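Side-chain contacts in geranyl diphosphate synthase small subunit (Antirrhinum majus, PDB 3QKC), which probably associates with a catalytic large subunit to make geranyl diphosphate, the ten-carbon precursor of monoterpenes, within the all-helical isoprenyl diphosphate synthase family: residues T6-Y9 with R10-E14; E35-H38 with H39-A43; M77-A80 with A81-E85; L144-M148 with G149-I153. One frame throughout, in Å; residues are numbered along the deposited sequence.

All four contacts are local in an all-helical chain, three along helices and the fourth across a helix end and the turn after it. Contact 3, on helix 68-85, links two of the others. Its centre lies about 12 Å from that of contact 2, where Leu40 CD1 meets Thr83 CG2 at 3.8 Å, and about 12 Å from that of contact 4, where Ala81 CB meets Ile153 CG2 at 3.7 Å. Contact 1, near the N-terminus, stands apart: its nearest atoms are about 8 Å from contact 2, and its centre is about 27 Å from that of contact 4, across the middle of the chain. Contacts 2, 3 and 4 each also reach the second subunit.

Contact 1: residues T6-Y9 with R10-E14; sequences TQTY and RATIE
Ile13, one turn after Tyr9 on helix 5-24, lays its terminal methyl over one face of the Tyr9 ring. CD1 sits 3.7 Å from the ring centroid and 24° off the ring normal, a CH-pi contact displaced toward the CE2-CZ side of the ring. Tyr9 holds CG anti to its own nitrogen (chi1 -180°), while the straight outer arm of Ile13 (chi2 180°) carries CD1 out to meet the ring. Beyond this pair, the Tyr9 hydroxyl bonds to Glu58, and Ile13 packs on Ala51 and Val54 of helix 48-59.

Thr8 and Thr12 stand side by side and point the same way. The Thr12 hydroxyl turns back to the carbonyl of Thr8, with OG1 2.7 Å from O, while the Thr12 amide gives its own hydrogen to that oxygen at N to O 2.9 Å. The two donors arrive from opposite faces of the carbonyl plane. Thr8 CG2 touches Thr12 OG1, whereas the hydroxyl of Thr8 looks back to Thr4.

Elsewhere on the helix surface, the extended Arg10 chain brings its guanidinium beside Glu14. NE and NH2 both hold OE2 of Glu14, NE at 2.9 Å and NH2 at 3.3 Å, with the oxygen close to the guanidinium plane. The other carboxylate oxygen of Glu14 pairs with Arg46, so Glu14 is shared by two arginines. This is an amphipathic helix: i to i+4 pairs run along it, with Tyr9 and Ile13 directed into the helical bundle and Thr8 and Thr12 on a more exposed side.

Contact 2: residues E35-H38 with H39-A43; sequences EPMH and HLTFA
His38 and Phe42, one turn apart on helix 34-43, bring their rings together obliquely, with centroids 4.5 Å apart and planes at 44°. Phe42 CE1 comes over one face of the imidazole, 3.5 Å from His38 CE1 and offset toward the rim. The histidine reaches this position with CG anti to its nitrogen (chi1 -173°), whereas Phe42 tucks its CG beside its own nitrogen. Lys22 of helix 5-24 makes a cation-pi contact with the Phe42 ring, and ND1 of His38 is hydrogen-bonded to the carbonyl of Ile25.

Among the polar contacts, the Thr41 hydroxyl folds back onto the carbonyl of Met37, OG1 to O 2.6 Å, while the amide bond to the same oxygen is weak. Both His39 N to Glu35 O and Leu40 N to Pro36 O are sound helical bonds of 3.0 Å.

Of the apolar chains, Leu40 CG sits in front of Pro36 O, 3.1 Å away, and Met37 packs against Ser150 of the second subunit. An alanine in place of His38 would probably leave Phe42 CE1 without the imidazole it rests on and the Ile25 carbonyl without this hydrogen-bond partner. The chemistry thus divides: the imidazole serves as an aromatic surface on one face and a polar partner through ND1, while the Thr41 hydroxyl adds a short second bond to a carbonyl whose amide bond is weak.

Contact 3: residues M77-A80 with A81-E85; sequences MHVA and AYTHE
Regular i to i+4 bonds run through residues 77-85 of helix 68-85, as where Ala81 N meets Met77 O at 2.9 Å with an N-H...O angle of 175°. Thr83 adds a side-chain bond to this pattern. With its hydroxyl turned beside its own nitrogen (chi1 -52°), OG1 reaches Val79 O at 2.6 Å from above the carbonyl plane, while Thr83 N reaches the same oxygen at 2.9 Å from the opposite face. The Val79 side chain passes obliquely, CG1 3.9 Å from Thr83 OG1. A valine in place of Thr83 would probably leave the Val79 carbonyl with the amide alone and a buried methyl where the hydroxyl had bonded.

Tyr82 sets its CB against the carbonyl of His78, 3.3 Å from O, while its ring leads away toward Pro45 and Ile99. His78 bonds through NE2 to the Pro45 carbonyl, and His84 through NE2 to that of Leu109. On another side, Ala80 packs its methyl against Ile115 and Ile116 of helix 105-126, and Ala81 lies on Gln157 of helix 153-160. The small Ala80 and Ala81 are consistent with close approach of helices 105-126 and 153-160 to helix 68-85 in the all-alpha isoprenyl diphosphate synthase fold.

Contact 4: residues L144-M148 with G149-I153; sequences LTRVM and GSEGI
Ile153 N gives a nearly straight hydrogen bond to Val147 O, 2.8 Å long with an N-H...O angle of 176°, joining the end of helix 134-148 to the start of helix 153-160. The link is a short connection between two consecutive helices, built on a type I beta turn from Gly149 to Gly152 and closed by Gly152 N to Gly149 O at 3.0 Å. Gly152 takes the N-cap position, and its CA also makes a C-H...O contact with Val147 O; a beta carbon in this backbone conformation would probably run into that carbonyl.

Arg146 and Glu151 cross at about a right angle. The arginine bends at chi3 (71°), and its aliphatic portion carries the closest approach: the carboxylate lies against CG and CD, with OE2 3.2 Å from CD. NH1 stands 3.7 Å from OE2, a long salt bridge, with the oxygen near the guanidinium plane and the two planes 42° apart.

Toward the interior, Met148 packs on Met77 of helix 68-85 and on Pro117 of the second subunit. The Met148 chain, bent at chi2 and chi3, brings its terminal methyl obliquely to Ile153, with Met148 CE 4.1 Å from Ile153 CG2.

Contact 1: residues T6-Y9 with R10-E14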
# COMPACT_ATOMS: atom_id res chain seq x y z
N THR A 6 25.38 7.62 -21.55
CA THR A 6 24.80 6.80 -20.51
C THR A 6 24.36 7.61 -19.28
O THR A 6 23.20 7.51 -18.87
CB THR A 6 25.79 5.69 -20.11
OG1 THR A 6 26.11 4.91 -21.27
CG2 THR A 6 25.22 4.79 -19.04
N GLN A 7 25.27 8.39 -18.72
CA GLN A 7 24.97 9.24 -17.55
C GLN A 7 23.86 10.25 -17.84
O GLN A 7 22.93 10.38 -17.05
CB GLN A 7 26.22 9.98 -17.05
CG GLN A 7 27.29 9.07 -16.44
CD GLN A 7 28.61 9.78 -16.14
OE1 GLN A 7 28.94 10.79 -16.76
NE2 GLN A 7 29.37 9.24 -15.19
N THR A 8 23.98 10.97 -18.96
CA THR A 8 22.96 11.89 -19.43
C THR A 8 21.62 11.17 -19.51
O THR A 8 20.60 11.69 -19.07
CB THR A 8 23.33 12.50 -20.80
OG1 THR A 8 24.43 13.40 -20.65
CG2 THR A 8 22.14 13.24 -21.43
N TYR A 9 21.63 9.95 -20.04
CA TYR A 9 20.41 9.16 -20.18
C TYR A 9 19.80 8.80 -18.82
O TYR A 9 18.59 8.93 -18.63
CB TYR A 9 20.66 7.91 -21.04
CG TYR A 9 19.44 7.04 -21.25
CD1 TYR A 9 18.38 7.46 -22.05
CD2 TYR A 9 19.34 5.79 -20.63
CE1 TYR A 9 17.25 6.66 -22.23
CE2 TYR A 9 18.23 4.97 -20.81
CZ TYR A 9 17.19 5.41 -21.61
OH TYR A 9 16.08 4.62 -21.78
N ARG A 10 20.63 8.37 -17.87
CA ARG A 10 20.12 8.04 -16.54
C ARG A 10 19.58 9.29 -15.86
O ARG A 10 18.47 9.28 -15.35
CB ARG A 10 21.18 7.37 -15.66
CG ARG A 10 20.59 6.81 -14.35
CD ARG A 10 21.63 6.36 -13.34
NE ARG A 10 21.03 6.21 -12.00
CZ ARG A 10 21.47 5.37 -11.05
NH1 ARG A 10 22.50 4.57 -11.27
NH2 ARG A 10 20.85 5.33 -9.88
N ALA A 11 20.38 10.37 -15.87
CA ALA A 11 20.01 11.62 -15.21
C ALA A 11 18.72 12.25 -15.77
O ALA A 11 17.91 12.77 -15.01
CB ALA A 11 21.17 12.63 -15.25
N THR A 12 18.55 12.24 -17.09
CA THR A 12 17.33 12.76 -17.71
C THR A 12 16.09 11.97 -17.24
O THR A 12 15.08 12.57 -16.85
CB THR A 12 17.43 12.79 -19.24
OG1 THR A 12 18.65 13.42 -19.62
CG2 THR A 12 16.26 13.57 -19.85
N ILE A 13 16.19 10.65 -17.27
CA ILE A 13 15.16 9.79 -16.71
C ILE A 13 14.83 10.19 -15.28
O ILE A 13 13.67 10.40 -14.93
CB ILE A 13 15.56 8.31 -16.78
CG1 ILE A 13 15.61 7.89 -18.26
CG2 ILE A 13 14.56 7.46 -15.99
CD1 ILE A 13 16.00 6.44 -18.52
N GLU A 14 15.87 10.33 -14.47
CA GLU A 14 15.69 10.68 -13.07
C GLU A 14 15.14 12.08 -12.86
O GLU A 14 14.40 12.30 -11.91
CB GLU A 14 16.97 10.46 -12.29
CG GLU A 14 17.12 8.99 -11.96
CD GLU A 14 18.43 8.64 -11.29
OE1 GLU A 14 19.26 9.55 -11.01
OE2 GLU A 14 18.62 7.43 -11.03

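Contact 2: residues E35-H38 with H39-A43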
# COMPACT_ATOMS: atom_id res chain seq x y z
N GLU A 35 3.55 17.94 3.85
CA GLU A 35 4.88 18.42 4.21
C GLU A 35 5.87 17.27 4.47
O GLU A 35 6.87 17.19 3.76
CB GLU A 35 4.84 19.37 5.41
CG GLU A 35 6.22 19.84 5.82
CD GLU A 35 6.24 20.60 7.14
OE1 GLU A 35 5.29 20.46 7.94
OE2 GLU A 35 7.21 21.35 7.37
N PRO A 36 5.62 16.39 5.47
CA PRO A 36 6.60 15.28 5.58
C PRO A 36 6.65 14.35 4.36
O PRO A 36 7.71 13.81 4.04
CB PRO A 36 6.15 14.52 6.84
CG PRO A 36 4.73 14.92 7.05
CD PRO A 36 4.64 16.36 6.57
N MET A 37 5.53 14.20 3.65
CA MET A 37 5.54 13.41 2.40
C MET A 37 6.41 14.01 1.30
O MET A 37 7.19 13.30 0.66
CB MET A 37 4.12 13.14 1.87
CG MET A 37 4.09 12.19 0.65
SD MET A 37 2.44 11.67 0.11
CE MET A 37 1.56 11.71 1.68
N HIS A 38 6.28 15.31 1.06
CA HIS A 38 7.12 15.99 0.09
C HIS A 38 8.59 15.95 0.51
O HIS A 38 9.47 15.59 -0.28
CB HIS A 38 6.66 17.43 -0.11
CG HIS A 38 7.37 18.14 -1.21
ND1 HIS A 38 6.85 18.25 -2.48
CD2 HIS A 38 8.58 18.76 -1.24
CE1 HIS A 38 7.69 18.93 -3.24
NE2 HIS A 38 8.75 19.24 -2.52
N HIS A 39 8.86 16.28 1.76
CA HIS A 39 10.22 16.28 2.23
C HIS A 39 10.93 14.91 2.09
O HIS A 39 12.01 14.82 1.51
CB HIS A 39 10.33 16.80 3.66
CG HIS A 39 11.73 16.89 4.15
ND1 HIS A 39 12.28 15.98 5.03
CD2 HIS A 39 12.72 17.78 3.85
CE1 HIS A 39 13.54 16.31 5.26
NE2 HIS A 39 13.84 17.39 4.56
N LEU A 40 10.33 13.85 2.62
CA LEU A 40 11.00 12.53 2.66
C LEU A 40 11.25 11.97 1.27
O LEU A 40 12.30 11.40 1.01
CB LEU A 40 10.23 11.55 3.53
CG LEU A 40 10.11 12.06 4.97
CD1 LEU A 40 9.46 11.01 5.86
CD2 LEU A 40 11.48 12.45 5.50
N THR A 41 10.30 12.20 0.36
CA THR A 41 10.38 11.73 -1.01
C THR A 41 11.60 12.28 -1.76
O THR A 41 12.34 11.52 -2.40
CB THR A 41 9.07 12.05 -1.77
OG1 THR A 41 7.97 11.47 -1.06
CG2 THR A 41 9.07 11.53 -3.21
N PHE A 42 11.82 13.59 -1.66
CA PHE A 42 12.92 14.24 -2.37
C PHE A 42 14.22 14.37 -1.58
O PHE A 42 15.25 14.75 -2.15
CB PHE A 42 12.47 15.61 -2.91
CG PHE A 42 11.20 15.52 -3.71
CD1 PHE A 42 9.98 15.79 -3.12
CD2 PHE A 42 11.23 15.15 -5.04
CE1 PHE A 42 8.79 15.67 -3.85
CE2 PHE A 42 10.06 15.04 -5.78
CZ PHE A 42 8.84 15.30 -5.18
N ALA A 43 14.19 14.06 -0.29
CA ALA A 43 15.45 13.99 0.48
C ALA A 43 16.06 12.59 0.42
O ALA A 43 17.25 12.41 0.68
CB ALA A 43 15.22 14.39 1.94

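Contact 3: residues M77-A80 with A81-E85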
# COMPACT_ATOMS: atom_id res chain seq x y z
N MET A 77 7.92 3.36 -3.18
CA MET A 77 8.00 2.14 -2.36
C MET A 77 9.33 2.17 -1.63
O MET A 77 9.39 1.89 -0.43
CB MET A 77 7.90 0.84 -3.16
CG MET A 77 6.56 0.58 -3.84
SD MET A 77 5.09 0.67 -2.80
CE MET A 77 4.55 2.33 -3.28
N HIS A 78 10.38 2.50 -2.38
CA HIS A 78 11.73 2.61 -1.85
C HIS A 78 11.83 3.64 -0.73
O HIS A 78 12.49 3.37 0.29
CB HIS A 78 12.71 2.94 -2.99
CG HIS A 78 14.00 3.59 -2.55
ND1 HIS A 78 15.04 2.87 -2.01
CD2 HIS A 78 14.43 4.87 -2.67
CE1 HIS A 78 16.05 3.69 -1.76
NE2 HIS A 78 15.71 4.91 -2.16
N VAL A 79 11.22 4.81 -0.95
CA VAL A 79 11.17 5.86 0.06
C VAL A 79 10.43 5.37 1.30
O VAL A 79 10.87 5.62 2.43
CB VAL A 79 10.50 7.17 -0.46
CG1 VAL A 79 10.14 8.12 0.70
CG2 VAL A 79 11.42 7.89 -1.44
N ALA A 80 9.31 4.68 1.10
CA ALA A 80 8.58 4.16 2.25
C ALA A 80 9.44 3.17 3.07
O ALA A 80 9.54 3.30 4.30
CB ALA A 80 7.24 3.57 1.86
N ALA A 81 10.06 2.21 2.39
CA ALA A 81 11.01 1.27 3.03
C ALA A 81 12.17 1.98 3.75
O ALA A 81 12.45 1.70 4.93
CB ALA A 81 11.56 0.31 1.97
N TYR A 82 12.83 2.91 3.05
CA TYR A 82 13.96 3.66 3.59
C TYR A 82 13.57 4.40 4.87
O TYR A 82 14.27 4.33 5.88
CB TYR A 82 14.49 4.65 2.54
CG TYR A 82 15.71 5.45 2.94
CD1 TYR A 82 17.00 4.90 2.86
CD2 TYR A 82 15.59 6.76 3.39
CE1 TYR A 82 18.12 5.63 3.22
CE2 TYR A 82 16.70 7.50 3.78
CZ TYR A 82 17.97 6.92 3.68
OH TYR A 82 19.06 7.66 4.04
N THR A 83 12.45 5.12 4.82
CA THR A 83 11.92 5.85 5.98
C THR A 83 11.67 4.93 7.17
O THR A 83 12.06 5.24 8.30
CB THR A 83 10.59 6.53 5.62
OG1 THR A 83 10.76 7.30 4.43
CG2 THR A 83 10.10 7.40 6.75
N HIS A 84 11.00 3.82 6.92
CA HIS A 84 10.69 2.91 8.01
C HIS A 84 11.90 2.18 8.58
O HIS A 84 11.93 1.87 9.77
CB HIS A 84 9.59 1.95 7.61
CG HIS A 84 8.22 2.55 7.70
ND1 HIS A 84 7.07 1.82 7.53
CD2 HIS A 84 7.83 3.81 8.00
CE1 HIS A 84 6.03 2.61 7.69
NE2 HIS A 84 6.46 3.82 7.98
N GLU A 85 12.89 1.92 7.74
CA GLU A 85 14.14 1.30 8.14
C GLU A 85 14.99 2.20 9.03
O GLU A 85 15.76 1.71 9.84
CB GLU A 85 14.98 0.95 6.90
CG GLU A 85 14.75 -0.46 6.36
CD GLU A 85 15.14 -0.58 4.88
OE1 GLU A 85 14.39 -1.22 4.13
OE2 GLU A 85 16.17 -0.02 4.47

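Contact 4: residues L144-M148 with G149-I153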
# COMPACT_ATOMS: atom_id res chain seq x y z
N LEU A 144 3.97 -4.07 -8.26
CA LEU A 144 4.35 -3.14 -7.20
C LEU A 144 3.91 -3.61 -5.82
O LEU A 144 4.61 -3.39 -4.85
CB LEU A 144 3.80 -1.73 -7.49
CG LEU A 144 4.44 -1.05 -8.70
CD1 LEU A 144 3.38 -0.37 -9.59
CD2 LEU A 144 5.51 -0.07 -8.26
N THR A 145 2.74 -4.24 -5.71
CA THR A 145 2.28 -4.79 -4.43
C THR A 145 3.19 -5.94 -3.99
O THR A 145 3.39 -6.16 -2.78
CB THR A 145 0.82 -5.29 -4.48
OG1 THR A 145 0.70 -6.32 -5.47
CG2 THR A 145 -0.15 -4.15 -4.77
N ARG A 146 3.74 -6.64 -4.97
CA ARG A 146 4.61 -7.79 -4.74
C ARG A 146 5.96 -7.34 -4.17
O ARG A 146 6.55 -8.02 -3.34
CB ARG A 146 4.80 -8.55 -6.06
CG ARG A 146 5.41 -9.94 -5.92
CD ARG A 146 5.58 -10.68 -7.27
NE ARG A 146 6.63 -10.15 -8.15
CZ ARG A 146 7.95 -10.26 -7.93
NH1 ARG A 146 8.40 -10.86 -6.83
NH2 ARG A 146 8.82 -9.75 -8.81
N VAL A 147 6.43 -6.18 -4.61
CA VAL A 147 7.74 -5.69 -4.18
C VAL A 147 7.74 -5.18 -2.73
O VAL A 147 8.73 -5.32 -2.01
CB VAL A 147 8.29 -4.61 -5.15
CG1 VAL A 147 7.58 -3.27 -4.97
CG2 VAL A 147 9.78 -4.44 -4.95
N MET A 148 6.63 -4.60 -2.32
CA MET A 148 6.58 -3.94 -1.02
C MET A 148 6.45 -4.98 0.09
O MET A 148 6.97 -4.78 1.18
CB MET A 148 5.42 -2.93 -1.01
CG MET A 148 5.41 -1.90 0.14
SD MET A 148 6.86 -0.80 0.29
CE MET A 148 7.67 -1.71 1.66
N GLY A 149 5.81 -6.11 -0.21
CA GLY A 149 5.40 -7.06 0.84
C GLY A 149 6.22 -8.30 1.13
O GLY A 149 7.46 -8.27 1.13
N SER A 150 5.50 -9.40 1.38
CA SER A 150 6.05 -10.69 1.81
C SER A 150 6.94 -11.41 0.78
O SER A 150 7.66 -12.35 1.13
CB SER A 150 4.91 -11.64 2.21
OG SER A 150 3.82 -10.92 2.79
N GLU A 151 6.86 -10.98 -0.47
CA GLU A 151 7.68 -11.57 -1.52
C GLU A 151 8.92 -10.73 -1.70
O GLU A 151 9.88 -11.16 -2.34
CB GLU A 151 6.93 -11.64 -2.85
CG GLU A 151 5.69 -12.55 -2.84
CD GLU A 151 5.20 -12.89 -4.24
OE1 GLU A 151 3.96 -12.98 -4.45
OE2 GLU A 151 6.04 -13.08 -5.14
N GLY A 152 8.91 -9.53 -1.11
CA GLY A 152 9.93 -8.54 -1.39
C GLY A 152 10.52 -7.87 -0.18
O GLY A 152 11.07 -8.53 0.70
N ILE A 153 10.39 -6.54 -0.14
CA ILE A 153 11.15 -5.72 0.80
C ILE A 153 10.96 -6.10 2.27
O ILE A 153 11.92 -6.13 3.02
CB ILE A 153 10.87 -4.21 0.61
CG1 ILE A 153 11.53 -3.71 -0.67
CG2 ILE A 153 11.39 -3.40 1.79
CD1 ILE A 153 11.01 -2.37 -1.12